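Local coordinates for SusD-like carbohydrate binding protein BF1063 (Bacteroides fragilis NCTC 9343, PDB 3I4G) that probably binds carbohydrate at the bacterial outer membrane in the manner of SusD-like glycan-uptake proteins, at residues T131-L136 and L167-T172; T172-A177 and L201-R206; N235-F240 and L319-Y324; Q268-A273 and K364-S369. All blocks are in the same frame, centred on the assembly; numbering follows the deposited sequence.

Contact 1: T131-L136 and L167-T172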
# COMPACT_ATOMS: atom_id res chain seq x y z
N THR A 131 -9.95 -2.20 -11.31
CA THR A 131 -9.18 -2.14 -10.08
C THR A 131 -10.04 -2.56 -8.90
O THR A 131 -9.54 -3.21 -8.00
CB THR A 131 -8.54 -0.78 -9.76
OG1 THR A 131 -9.54 0.22 -9.53
CG2 THR A 131 -7.53 -0.34 -10.80
N GLN A 132 -11.32 -2.25 -8.89
CA GLN A 132 -12.16 -2.64 -7.75
C GLN A 132 -12.29 -4.14 -7.69
O GLN A 132 -12.20 -4.71 -6.60
CB GLN A 132 -13.54 -1.97 -7.85
CG GLN A 132 -13.48 -0.46 -7.98
CD GLN A 132 -12.69 0.21 -6.88
OE1 GLN A 132 -13.20 0.41 -5.78
NE2 GLN A 132 -11.44 0.58 -7.18
N TYR A 133 -12.52 -4.80 -8.82
CA TYR A 133 -12.60 -6.25 -8.85
C TYR A 133 -11.24 -6.88 -8.49
O TYR A 133 -11.21 -7.92 -7.88
CB TYR A 133 -13.14 -6.75 -10.20
CG TYR A 133 -14.62 -6.54 -10.29
CD1 TYR A 133 -15.47 -7.27 -9.48
CD2 TYR A 133 -15.17 -5.59 -11.14
CE1 TYR A 133 -16.83 -7.07 -9.53
CE2 TYR A 133 -16.55 -5.41 -11.22
CZ TYR A 133 -17.36 -6.14 -10.39
OH TYR A 133 -18.77 -5.99 -10.40
N PHE A 134 -10.13 -6.25 -8.86
CA PHE A 134 -8.81 -6.73 -8.51
C PHE A 134 -8.65 -6.80 -7.00
O PHE A 134 -8.20 -7.83 -6.47
CB PHE A 134 -7.74 -5.80 -9.15
CG PHE A 134 -6.37 -5.99 -8.56
CD1 PHE A 134 -5.52 -6.98 -8.99
CD2 PHE A 134 -5.95 -5.18 -7.52
CE1 PHE A 134 -4.31 -7.17 -8.42
CE2 PHE A 134 -4.71 -5.36 -6.94
CZ PHE A 134 -3.91 -6.37 -7.39
N TYR A 135 -9.01 -5.75 -6.30
CA TYR A 135 -8.92 -5.78 -4.85
C TYR A 135 -9.98 -6.70 -4.20
O TYR A 135 -9.66 -7.45 -3.29
CB TYR A 135 -8.99 -4.36 -4.28
CG TYR A 135 -7.82 -3.49 -4.61
CD1 TYR A 135 -6.59 -3.71 -4.01
CD2 TYR A 135 -7.92 -2.41 -5.47
CE1 TYR A 135 -5.50 -2.91 -4.32
CE2 TYR A 135 -6.85 -1.63 -5.79
CZ TYR A 135 -5.64 -1.89 -5.20
OH TYR A 135 -4.56 -1.09 -5.50
N LEU A 136 -11.22 -6.67 -4.68
CA LEU A 136 -12.20 -7.63 -4.17
C LEU A 136 -11.72 -9.07 -4.32
O LEU A 136 -11.85 -9.89 -3.40
CB LEU A 136 -13.53 -7.44 -4.86
CG LEU A 136 -14.31 -6.16 -4.57
CD1 LEU A 136 -15.42 -6.02 -5.58
CD2 LEU A 136 -14.84 -6.18 -3.15
N LEU A 167 -10.37 -12.89 -12.02
CA LEU A 167 -9.04 -12.51 -12.44
C LEU A 167 -8.88 -12.60 -13.97
O LEU A 167 -8.24 -11.74 -14.58
CB LEU A 167 -8.00 -13.34 -11.72
CG LEU A 167 -7.91 -13.10 -10.21
CD1 LEU A 167 -6.93 -14.09 -9.59
CD2 LEU A 167 -7.57 -11.63 -9.83
N LYS A 168 -9.47 -13.61 -14.61
CA LYS A 168 -9.43 -13.69 -16.07
C LYS A 168 -10.11 -12.48 -16.70
O LYS A 168 -9.65 -11.95 -17.72
CB LYS A 168 -10.10 -14.98 -16.57
CG LYS A 168 -9.31 -16.25 -16.30
CD LYS A 168 -10.05 -17.51 -16.81
N TRP A 169 -11.26 -12.07 -16.13
CA TRP A 169 -11.97 -10.89 -16.61
C TRP A 169 -11.11 -9.64 -16.41
O TRP A 169 -11.03 -8.77 -17.30
CB TRP A 169 -13.33 -10.80 -15.88
CG TRP A 169 -14.22 -9.67 -16.25
CD1 TRP A 169 -15.20 -9.68 -17.15
CD2 TRP A 169 -14.25 -8.40 -15.62
NE1 TRP A 169 -15.84 -8.46 -17.16
CE2 TRP A 169 -15.27 -7.66 -16.21
CE3 TRP A 169 -13.51 -7.82 -14.58
CZ2 TRP A 169 -15.55 -6.35 -15.84
CZ3 TRP A 169 -13.79 -6.52 -14.21
CH2 TRP A 169 -14.82 -5.80 -14.84
N CYS A 170 -10.44 -9.54 -15.27
CA CYS A 170 -9.56 -8.40 -15.01
C CYS A 170 -8.44 -8.34 -16.03
O CYS A 170 -8.07 -7.27 -16.47
CB CYS A 170 -8.99 -8.45 -13.61
SG CYS A 170 -10.14 -8.02 -12.27
N VAL A 171 -7.88 -9.48 -16.41
CA VAL A 171 -6.85 -9.48 -17.46
C VAL A 171 -7.39 -8.85 -18.74
O VAL A 171 -6.77 -7.96 -19.33
CB VAL A 171 -6.33 -10.91 -17.73
CG1 VAL A 171 -5.56 -10.97 -19.05
CG2 VAL A 171 -5.48 -11.40 -16.54
N THR A 172 -8.58 -9.28 -19.16
CA THR A 172 -9.18 -8.75 -20.37
C THR A 172 -9.41 -7.25 -20.24
O THR A 172 -9.09 -6.47 -21.16
CB THR A 172 -10.51 -9.46 -20.66
OG1 THR A 172 -10.24 -10.87 -20.80
CG2 THR A 172 -11.18 -8.88 -21.92
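Tyr-133 and Trp-169 converge from facing helices, each ring directed by its own first torsion: chi1 -76° swings the Tyr-133 ring to the side of its backbone N, and chi1 -179° sends the Trp-169 indole to the side of its carbonyl carbon. The closest approach is made by CD2 of the tyrosine against the CZ3-CH2 side of the indole, 3.5 Å from CZ3 of Trp-169 and 3.7 Å from CH2 of Trp-169. The rings meet at a slant, with planes at 79° and the centroids of the phenol and the six-membered ring 5.2 Å apart. Next to them Cys-170 points its thiol at the other helix: SG is 3.9 Å from CB of Tyr-133 and 3.8 Å from the backbone N of Phe-134. Cys-170 and Phe-134 also have the nearest CA atoms, 6.8 Å apart, so the small cysteine sits where the backbones come closest. The short helical segments run nearly antiparallel, with axes 9.6 Å apart; they belong to helices 116-139 and 163-180 of the N-terminal helical part, whose sequence falls in the TPR clan. Beyond the pair, Phe-134 turns to helix 197-211, where it meets Phe-203 edge-to-face. No hydrogen bond crosses between the segments. The chemistry is therefore apolar packing between the helices. The phenol oxygen of Tyr-133 and the indole N-H of Trp-169 are hydrogen-bonded to Val-146 O and Glu-147 OE1, adjacent residues of the loop that follows helix 116-139, which should limit how far either ring can swing.

Contact 2: T172-A177 and L201-R206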
# COMPACT_ATOMS: atom_id res chain seq x y z
N THR A 172 -8.58 -9.28 -19.16
CA THR A 172 -9.18 -8.75 -20.37
C THR A 172 -9.41 -7.25 -20.24
O THR A 172 -9.09 -6.47 -21.16
CB THR A 172 -10.51 -9.46 -20.66
OG1 THR A 172 -10.24 -10.87 -20.80
CG2 THR A 172 -11.18 -8.88 -21.92
N GLU A 173 -9.97 -6.82 -19.12
CA GLU A 173 -10.28 -5.41 -18.91
C GLU A 173 -9.05 -4.52 -18.82
O GLU A 173 -9.01 -3.44 -19.42
CB GLU A 173 -11.13 -5.28 -17.65
CG GLU A 173 -12.53 -5.85 -17.77
CD GLU A 173 -13.37 -5.16 -18.81
OE1 GLU A 173 -13.61 -3.93 -18.65
OE2 GLU A 173 -13.84 -5.83 -19.79
N PHE A 174 -8.03 -4.92 -18.06
CA PHE A 174 -6.82 -4.10 -17.97
C PHE A 174 -6.10 -4.05 -19.29
O PHE A 174 -5.52 -3.00 -19.64
CB PHE A 174 -5.85 -4.61 -16.89
CG PHE A 174 -6.31 -4.36 -15.47
CD1 PHE A 174 -6.67 -3.09 -15.05
CD2 PHE A 174 -6.34 -5.38 -14.55
CE1 PHE A 174 -7.09 -2.85 -13.77
CE2 PHE A 174 -6.75 -5.13 -13.26
CZ PHE A 174 -7.13 -3.88 -12.88
N THR A 175 -6.12 -5.16 -20.05
CA THR A 175 -5.48 -5.17 -21.36
C THR A 175 -6.16 -4.19 -22.33
O THR A 175 -5.51 -3.40 -23.01
CB THR A 175 -5.48 -6.58 -21.95
OG1 THR A 175 -4.75 -7.45 -21.08
CG2 THR A 175 -4.85 -6.62 -23.35
N ALA A 176 -7.49 -4.24 -22.35
CA ALA A 176 -8.28 -3.35 -23.19
C ALA A 176 -8.16 -1.90 -22.77
O ALA A 176 -8.06 -0.99 -23.60
CB ALA A 176 -9.74 -3.79 -23.17
N ALA A 177 -8.15 -1.65 -21.48
CA ALA A 177 -7.95 -0.30 -20.98
C ALA A 177 -6.57 0.22 -21.37
O ALA A 177 -6.45 1.34 -21.90
CB ALA A 177 -8.15 -0.23 -19.47
N LEU A 201 -1.20 -1.49 -17.31
CA LEU A 201 -0.29 -2.61 -17.44
C LEU A 201 0.26 -3.08 -16.08
O LEU A 201 0.52 -4.29 -15.91
CB LEU A 201 0.89 -2.30 -18.40
CG LEU A 201 0.56 -2.06 -19.85
CD1 LEU A 201 1.75 -1.47 -20.60
CD2 LEU A 201 0.13 -3.38 -20.45
N ALA A 202 0.46 -2.18 -15.13
CA ALA A 202 0.97 -2.57 -13.82
C ALA A 202 -0.08 -3.37 -13.08
O ALA A 202 0.23 -4.37 -12.44
CB ALA A 202 1.40 -1.35 -13.03
N PHE A 203 -1.34 -2.93 -13.15
CA PHE A 203 -2.41 -3.73 -12.56
C PHE A 203 -2.62 -5.05 -13.28
O PHE A 203 -2.93 -6.05 -12.64
CB PHE A 203 -3.71 -2.94 -12.44
CG PHE A 203 -3.76 -2.09 -11.22
CD1 PHE A 203 -4.26 -2.62 -10.04
CD2 PHE A 203 -3.29 -0.79 -11.20
CE1 PHE A 203 -4.29 -1.88 -8.87
CE2 PHE A 203 -3.35 -0.03 -10.02
CZ PHE A 203 -3.81 -0.61 -8.85
N LEU A 204 -2.43 -5.06 -14.59
CA LEU A 204 -2.42 -6.33 -15.33
C LEU A 204 -1.36 -7.25 -14.76
O LEU A 204 -1.62 -8.44 -14.52
CB LEU A 204 -2.15 -6.08 -16.82
CG LEU A 204 -2.00 -7.29 -17.71
CD1 LEU A 204 -3.27 -8.15 -17.67
CD2 LEU A 204 -1.71 -6.84 -19.14
N GLY A 205 -0.14 -6.76 -14.60
CA GLY A 205 0.91 -7.56 -14.01
C GLY A 205 0.59 -8.07 -12.63
O GLY A 205 0.83 -9.25 -12.34
N ARG A 206 0.04 -7.22 -11.76
CA ARG A 206 -0.34 -7.70 -10.44
C ARG A 206 -1.44 -8.77 -10.53
O ARG A 206 -1.43 -9.74 -9.76
CB ARG A 206 -0.85 -6.55 -9.54
CG ARG A 206 0.16 -5.55 -9.03
CD ARG A 206 -0.53 -4.62 -8.07
NE ARG A 206 0.36 -3.71 -7.36
CZ ARG A 206 -0.07 -2.91 -6.42
NH1 ARG A 206 -1.37 -2.86 -6.14
NH2 ARG A 206 0.77 -2.15 -5.78
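Phe-174 lays one face of its ring against CB of Phe-203, across a near-antiparallel helix pair in the helical N-terminal part of this SusD-family protein. The segments, from helices 163-180 and 197-211, have axes 8.7 Å apart. CB of Phe-203 is 3.7 Å from the centroid of the Phe-174 ring and 16° off its normal, which meets the geometry of a CH-pi contact. The two phenyl rings do not stack: their planes are 30° apart, but they are slid so far past one another that they barely overlap, and the Phe-203 ring continues away from Phe-174 to pack on Val-384 and Ile-385 of strand 380-386. Nearer its base, Phe-174 meets Leu-204, the two CB atoms being 4.0 Å apart at the level where the backbones are nearest. Ala-130 of helix 116-139 also touches Phe-174, so this ring packs among three helices. Toward solvent the contact ends at Thr-175, whose hydroxyl is hydrogen-bonded to Val-171 O one turn earlier. In Leu-204, chi1 175° carries CG to the carbonyl-carbon side, and from there both methyls lie near that hydroxyl: Thr-175 OG1 is 3.7 Å from CD2 of Leu-204 and 3.8 Å from CD1 of Leu-204.

Contact 3: N235-F240 and L319-Y324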
# COMPACT_ATOMS: atom_id res chain seq x y z
N ASN A 235 16.07 10.55 -5.93
CA ASN A 235 15.68 10.76 -4.55
C ASN A 235 14.48 9.91 -4.11
O ASN A 235 13.40 10.05 -4.66
CB ASN A 235 15.42 12.25 -4.29
CG ASN A 235 15.38 12.55 -2.80
OD1 ASN A 235 14.42 12.27 -2.11
ND2 ASN A 235 16.48 13.08 -2.29
N TYR A 236 14.69 9.07 -3.11
CA TYR A 236 13.66 8.17 -2.60
C TYR A 236 12.59 8.93 -1.84
O TYR A 236 11.41 8.75 -2.10
CB TYR A 236 14.29 7.13 -1.68
CG TYR A 236 13.41 6.04 -1.11
CD1 TYR A 236 13.20 4.88 -1.80
CD2 TYR A 236 12.88 6.14 0.17
CE1 TYR A 236 12.46 3.85 -1.27
CE2 TYR A 236 12.14 5.13 0.74
CZ TYR A 236 11.93 3.98 0.00
OH TYR A 236 11.19 2.95 0.56
N GLN A 237 13.00 9.77 -0.89
CA GLN A 237 12.03 10.50 -0.05
C GLN A 237 11.04 11.33 -0.85
O GLN A 237 9.85 11.40 -0.52
CB GLN A 237 12.74 11.41 0.95
CG GLN A 237 13.54 10.68 2.00
CD GLN A 237 14.13 11.62 2.99
OE1 GLN A 237 15.18 12.24 2.72
NE2 GLN A 237 13.53 11.71 4.17
N GLU A 238 11.54 11.95 -1.91
CA GLU A 238 10.76 12.87 -2.73
C GLU A 238 9.70 12.20 -3.56
O GLU A 238 8.80 12.88 -4.05
CB GLU A 238 11.70 13.74 -3.61
CG GLU A 238 12.37 14.82 -2.76
CD GLU A 238 13.41 15.65 -3.49
OE1 GLU A 238 13.65 15.42 -4.67
OE2 GLU A 238 13.98 16.57 -2.84
N LEU A 239 9.75 10.88 -3.68
CA LEU A 239 8.65 10.14 -4.30
C LEU A 239 7.34 10.29 -3.56
O LEU A 239 6.29 10.12 -4.16
CB LEU A 239 8.98 8.65 -4.34
CG LEU A 239 10.15 8.23 -5.21
CD1 LEU A 239 10.50 6.77 -4.92
CD2 LEU A 239 9.84 8.47 -6.70
N PHE A 240 7.42 10.64 -2.27
CA PHE A 240 6.26 10.60 -1.39
C PHE A 240 5.86 11.94 -0.89
O PHE A 240 5.08 12.03 0.07
CB PHE A 240 6.56 9.63 -0.23
CG PHE A 240 7.15 8.32 -0.71
CD1 PHE A 240 6.35 7.35 -1.25
CD2 PHE A 240 8.50 8.07 -0.61
CE1 PHE A 240 6.87 6.18 -1.71
CE2 PHE A 240 9.04 6.86 -1.05
CZ PHE A 240 8.21 5.91 -1.61
N LEU A 319 15.98 2.94 5.71
CA LEU A 319 15.44 2.83 7.07
C LEU A 319 15.13 4.22 7.60
O LEU A 319 13.98 4.53 7.88
CB LEU A 319 16.44 2.10 7.95
CG LEU A 319 16.03 1.71 9.37
CD1 LEU A 319 17.02 0.66 9.89
CD2 LEU A 319 15.95 2.92 10.33
N ASP A 320 16.14 5.09 7.66
CA ASP A 320 15.88 6.45 8.13
C ASP A 320 14.95 7.21 7.19
O ASP A 320 14.24 8.10 7.64
CB ASP A 320 17.21 7.23 8.34
CG ASP A 320 17.91 6.88 9.65
OD1 ASP A 320 17.19 6.63 10.65
OD2 ASP A 320 19.18 6.92 9.67
N TYR A 321 14.92 6.89 5.89
CA TYR A 321 13.96 7.58 5.02
C TYR A 321 12.51 7.21 5.33
O TYR A 321 11.61 7.99 5.10
CB TYR A 321 14.17 7.27 3.54
CG TYR A 321 15.51 7.70 2.96
CD1 TYR A 321 16.19 8.79 3.45
CD2 TYR A 321 16.04 7.07 1.83
CE1 TYR A 321 17.41 9.20 2.89
CE2 TYR A 321 17.25 7.45 1.27
CZ TYR A 321 17.92 8.51 1.81
OH TYR A 321 19.14 8.95 1.27
N THR A 322 12.30 6.01 5.86
CA THR A 322 10.95 5.46 6.02
C THR A 322 10.38 5.54 7.42
O THR A 322 9.15 5.78 7.56
CB THR A 322 10.96 4.02 5.53
OG1 THR A 322 11.41 4.01 4.15
CG2 THR A 322 9.58 3.39 5.57
N ILE A 323 11.22 5.37 8.43
CA ILE A 323 10.75 5.34 9.82
C ILE A 323 11.62 6.21 10.69
O ILE A 323 12.76 6.53 10.32
CB ILE A 323 10.71 3.87 10.38
CG1 ILE A 323 12.12 3.25 10.50
CG2 ILE A 323 9.83 3.01 9.49
CD1 ILE A 323 12.14 1.84 11.12
N TYR A 324 11.10 6.59 11.86
CA TYR A 324 11.93 7.29 12.87
C TYR A 324 11.62 6.68 14.24
O TYR A 324 10.73 5.79 14.37
CB TYR A 324 11.82 8.83 12.78
CG TYR A 324 10.47 9.45 13.03
CD1 TYR A 324 9.57 9.60 12.00
CD2 TYR A 324 10.14 10.00 14.26
CE1 TYR A 324 8.37 10.23 12.17
CE2 TYR A 324 8.92 10.62 14.46
CZ TYR A 324 8.05 10.72 13.42
OH TYR A 324 6.83 11.33 13.62
O HOH W 1 10.86 10.47 4.22
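The ring of Tyr-236 has Phe-240 CE2 over one face, toward the rim, and Thr-322 OG1 at its edge, near the ring plane, 3.7 Å from Tyr-236 CE2. Tyr-321 approaches it obliquely: the two tyrosine planes are only 27° apart, yet the centroids lie 5.9 Å from each other, so the rings are slid apart with little overlap, and CD2 of Tyr-236 meets CD2 of Tyr-321 at 3.7 Å. Alongside, the Tyr-321 ring meets the amide of Gln-237, whose CD is 3.5 Å from Tyr-321 CD1. The Gln-237 chain, extended beyond CG, crosses Tyr-321 at about a right angle, and the amide plane is turned to within 17° of the ring. Gln-237 NE2 donates to a water 2.9 Å away, which donates to Tyr-321 O at 2.7 Å, bridging side chain and helix backbone. Both phenol oxygens have partners outside the segments: Tyr-321 OH pairs with Ser-422 O, and Tyr-236 OH with Glu-447 O and Lys-364 NZ. Thr-322 OG1 is hydrogen-bonded to Arg-318 O within its own helix. The 3-10 turn 237-239 is preceded by Asn-235, whose OD1 accepts from Glu-238 N at 2.9 Å. This is an Asx motif leading into that turn, which packs here against the last turn of helix 317-322, just before the chain enters strand 323-325 in the SusD family region.

Contact 4: Q268-A273 and K364-S369. With EDO (1,2-ethanediol), chain C.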
# COMPACT_ATOMS: atom_id res chain seq x y z
N GLN A 268 -2.66 14.61 10.45
CA GLN A 268 -3.33 14.59 11.74
C GLN A 268 -3.27 13.21 12.35
O GLN A 268 -3.10 13.04 13.58
CB GLN A 268 -4.79 15.01 11.55
CG GLN A 268 -5.64 14.90 12.83
CD GLN A 268 -5.25 15.90 13.87
OE1 GLN A 268 -5.80 17.01 13.88
NE2 GLN A 268 -4.27 15.56 14.71
N HIS A 269 -3.47 12.20 11.53
CA HIS A 269 -3.51 10.86 12.03
C HIS A 269 -2.18 10.24 12.36
O HIS A 269 -2.11 9.48 13.33
CB HIS A 269 -4.23 9.89 11.05
CG HIS A 269 -5.52 9.37 11.61
ND1 HIS A 269 -6.67 9.26 10.86
CD2 HIS A 269 -5.82 8.92 12.85
CE1 HIS A 269 -7.64 8.78 11.63
NE2 HIS A 269 -7.15 8.57 12.84
N ALA A 270 -1.15 10.56 11.58
CA ALA A 270 0.10 9.79 11.65
C ALA A 270 1.35 10.55 12.09
O ALA A 270 2.39 9.93 12.26
CB ALA A 270 0.38 9.10 10.32
N LEU A 271 1.27 11.88 12.22
CA LEU A 271 2.33 12.61 12.89
C LEU A 271 2.28 12.27 14.38
O LEU A 271 1.27 11.78 14.91
CB LEU A 271 2.19 14.13 12.70
CG LEU A 271 2.40 14.60 11.28
CD1 LEU A 271 2.14 16.12 11.13
CD2 LEU A 271 3.82 14.28 10.71
N SER A 272 3.37 12.57 15.11
CA SER A 272 3.40 12.36 16.54
C SER A 272 2.92 13.63 17.26
O SER A 272 2.74 14.70 16.64
CB SER A 272 4.80 11.92 17.01
OG SER A 272 5.68 13.01 17.06
N ALA A 273 2.72 13.53 18.56
CA ALA A 273 2.16 14.65 19.31
C ALA A 273 2.94 15.94 19.19
O ALA A 273 2.34 17.00 19.13
CB ALA A 273 2.03 14.25 20.79
N LYS A 364 7.97 8.37 6.08
CA LYS A 364 7.51 8.40 4.69
C LYS A 364 6.22 9.20 4.59
O LYS A 364 5.38 9.12 5.48
CB LYS A 364 7.32 7.00 4.16
CG LYS A 364 7.03 6.90 2.67
CD LYS A 364 7.08 5.46 2.15
CE LYS A 364 8.52 4.95 1.93
NZ LYS A 364 8.59 3.54 1.42
N TYR A 365 6.12 9.97 3.48
CA TYR A 365 4.96 10.80 3.08
C TYR A 365 4.92 12.19 3.71
O TYR A 365 4.04 12.97 3.36
CB TYR A 365 3.63 10.07 3.35
CG TYR A 365 3.44 8.76 2.65
CD1 TYR A 365 3.23 8.69 1.28
CD2 TYR A 365 3.44 7.57 3.37
CE1 TYR A 365 3.06 7.47 0.64
CE2 TYR A 365 3.30 6.36 2.73
CZ TYR A 365 3.08 6.30 1.38
OH TYR A 365 2.89 5.10 0.78
N PHE A 366 5.88 12.51 4.58
CA PHE A 366 5.90 13.81 5.27
C PHE A 366 7.05 14.68 4.81
O PHE A 366 8.20 14.39 5.09
CB PHE A 366 5.91 13.61 6.80
CG PHE A 366 4.72 12.80 7.29
CD1 PHE A 366 3.41 13.22 7.04
CD2 PHE A 366 4.89 11.62 7.94
CE1 PHE A 366 2.34 12.46 7.43
CE2 PHE A 366 3.79 10.87 8.33
CZ PHE A 366 2.53 11.28 8.09
N GLU A 367 6.71 15.72 4.04
CA GLU A 367 7.67 16.68 3.50
C GLU A 367 8.04 17.63 4.62
O GLU A 367 7.46 18.71 4.74
CB GLU A 367 7.04 17.37 2.29
CG GLU A 367 7.94 18.34 1.55
CD GLU A 367 7.27 18.96 0.32
OE1 GLU A 367 6.47 18.32 -0.38
OE2 GLU A 367 7.56 20.14 0.04
N GLU A 368 9.10 17.29 5.36
CA GLU A 368 9.41 17.92 6.64
C GLU A 368 9.82 19.37 6.59
O GLU A 368 9.60 20.07 7.55
CB GLU A 368 10.54 17.14 7.34
CG GLU A 368 10.17 15.70 7.66
CD GLU A 368 11.37 14.94 8.16
OE1 GLU A 368 11.99 15.37 9.13
OE2 GLU A 368 11.70 13.85 7.57
N SER A 369 10.41 19.84 5.51
CA SER A 369 10.84 21.23 5.49
C SER A 369 9.73 22.20 5.09
O SER A 369 9.88 23.41 5.28
CB SER A 369 12.02 21.40 4.54
OG SER A 369 11.66 21.03 3.23
C1 EDO C . 1.69 16.30 4.24
O1 EDO C . 0.76 15.39 3.62
C2 EDO C . 2.93 16.27 3.36
O2 EDO C . 4.04 16.65 4.13
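Leu-271 places its CD2 methyl over one face of the Phe-366 ring, 3.8 Å from the ring centroid and 9° off the normal, a nearly central CH-pi contact. Ala-270 takes the edge: its CB is 3.8 Å from Phe-366 CZ, close to the ring plane. One aromatic ring is thus met from two directions by consecutive residues. The contact joins the end of helix 266-270, which the chain leaves at Leu-271, to the loop between strands 360-362 and 380-386. Chi1 of -67° sets CG of Leu-271 beside its backbone N, and from there the CD2 branch faces the ring. Further out, Leu-266 of the same helix and Phe-330 of strand 329-330 also touch Phe-366, while Leu-271 packs on Phe-330 and is joined to Ser-279 by a backbone hydrogen bond. On the loop side lies a 1,2-ethanediol, probably from the crystallisation liquor: Glu-367 N donates to its O2 at 2.8 Å, with an N-H...O angle of 152°, and the diol is also hydrogen-bonded to Asn-379 O. No hydrogen bond links the segments themselves. Their cohesion across this buried interface consequently rests on dispersion and the weak CH-pi attraction, while in this crystal the Glu-367 N-H is met by the diol.

In the fold
From the N terminus, contact 1 closes a 30-residue connection, joining helix 116-139 to helix 163-180. Contact 2 follows in series across 23 residues and continues on helix 163-180, sharing Thr-172 and adding helix 197-211; the two touch, with centres 8 Å apart, so three helices form one packed unit. Contacts 3 and 4, spanning 78 and 90 residues, cross: 235-240 pairs with 319-324, while 268-273 lies between them and pairs with 364-369 beyond. They touch too, Thr-322 O lying 3.2 Å from Lys-364 N in a probable hydrogen bond. Contacts 1 and 3 have centres about 31 Å apart, on opposite sides of the chain's centre. Strand 380-386 packs on residues of contacts 2, 3 and 4.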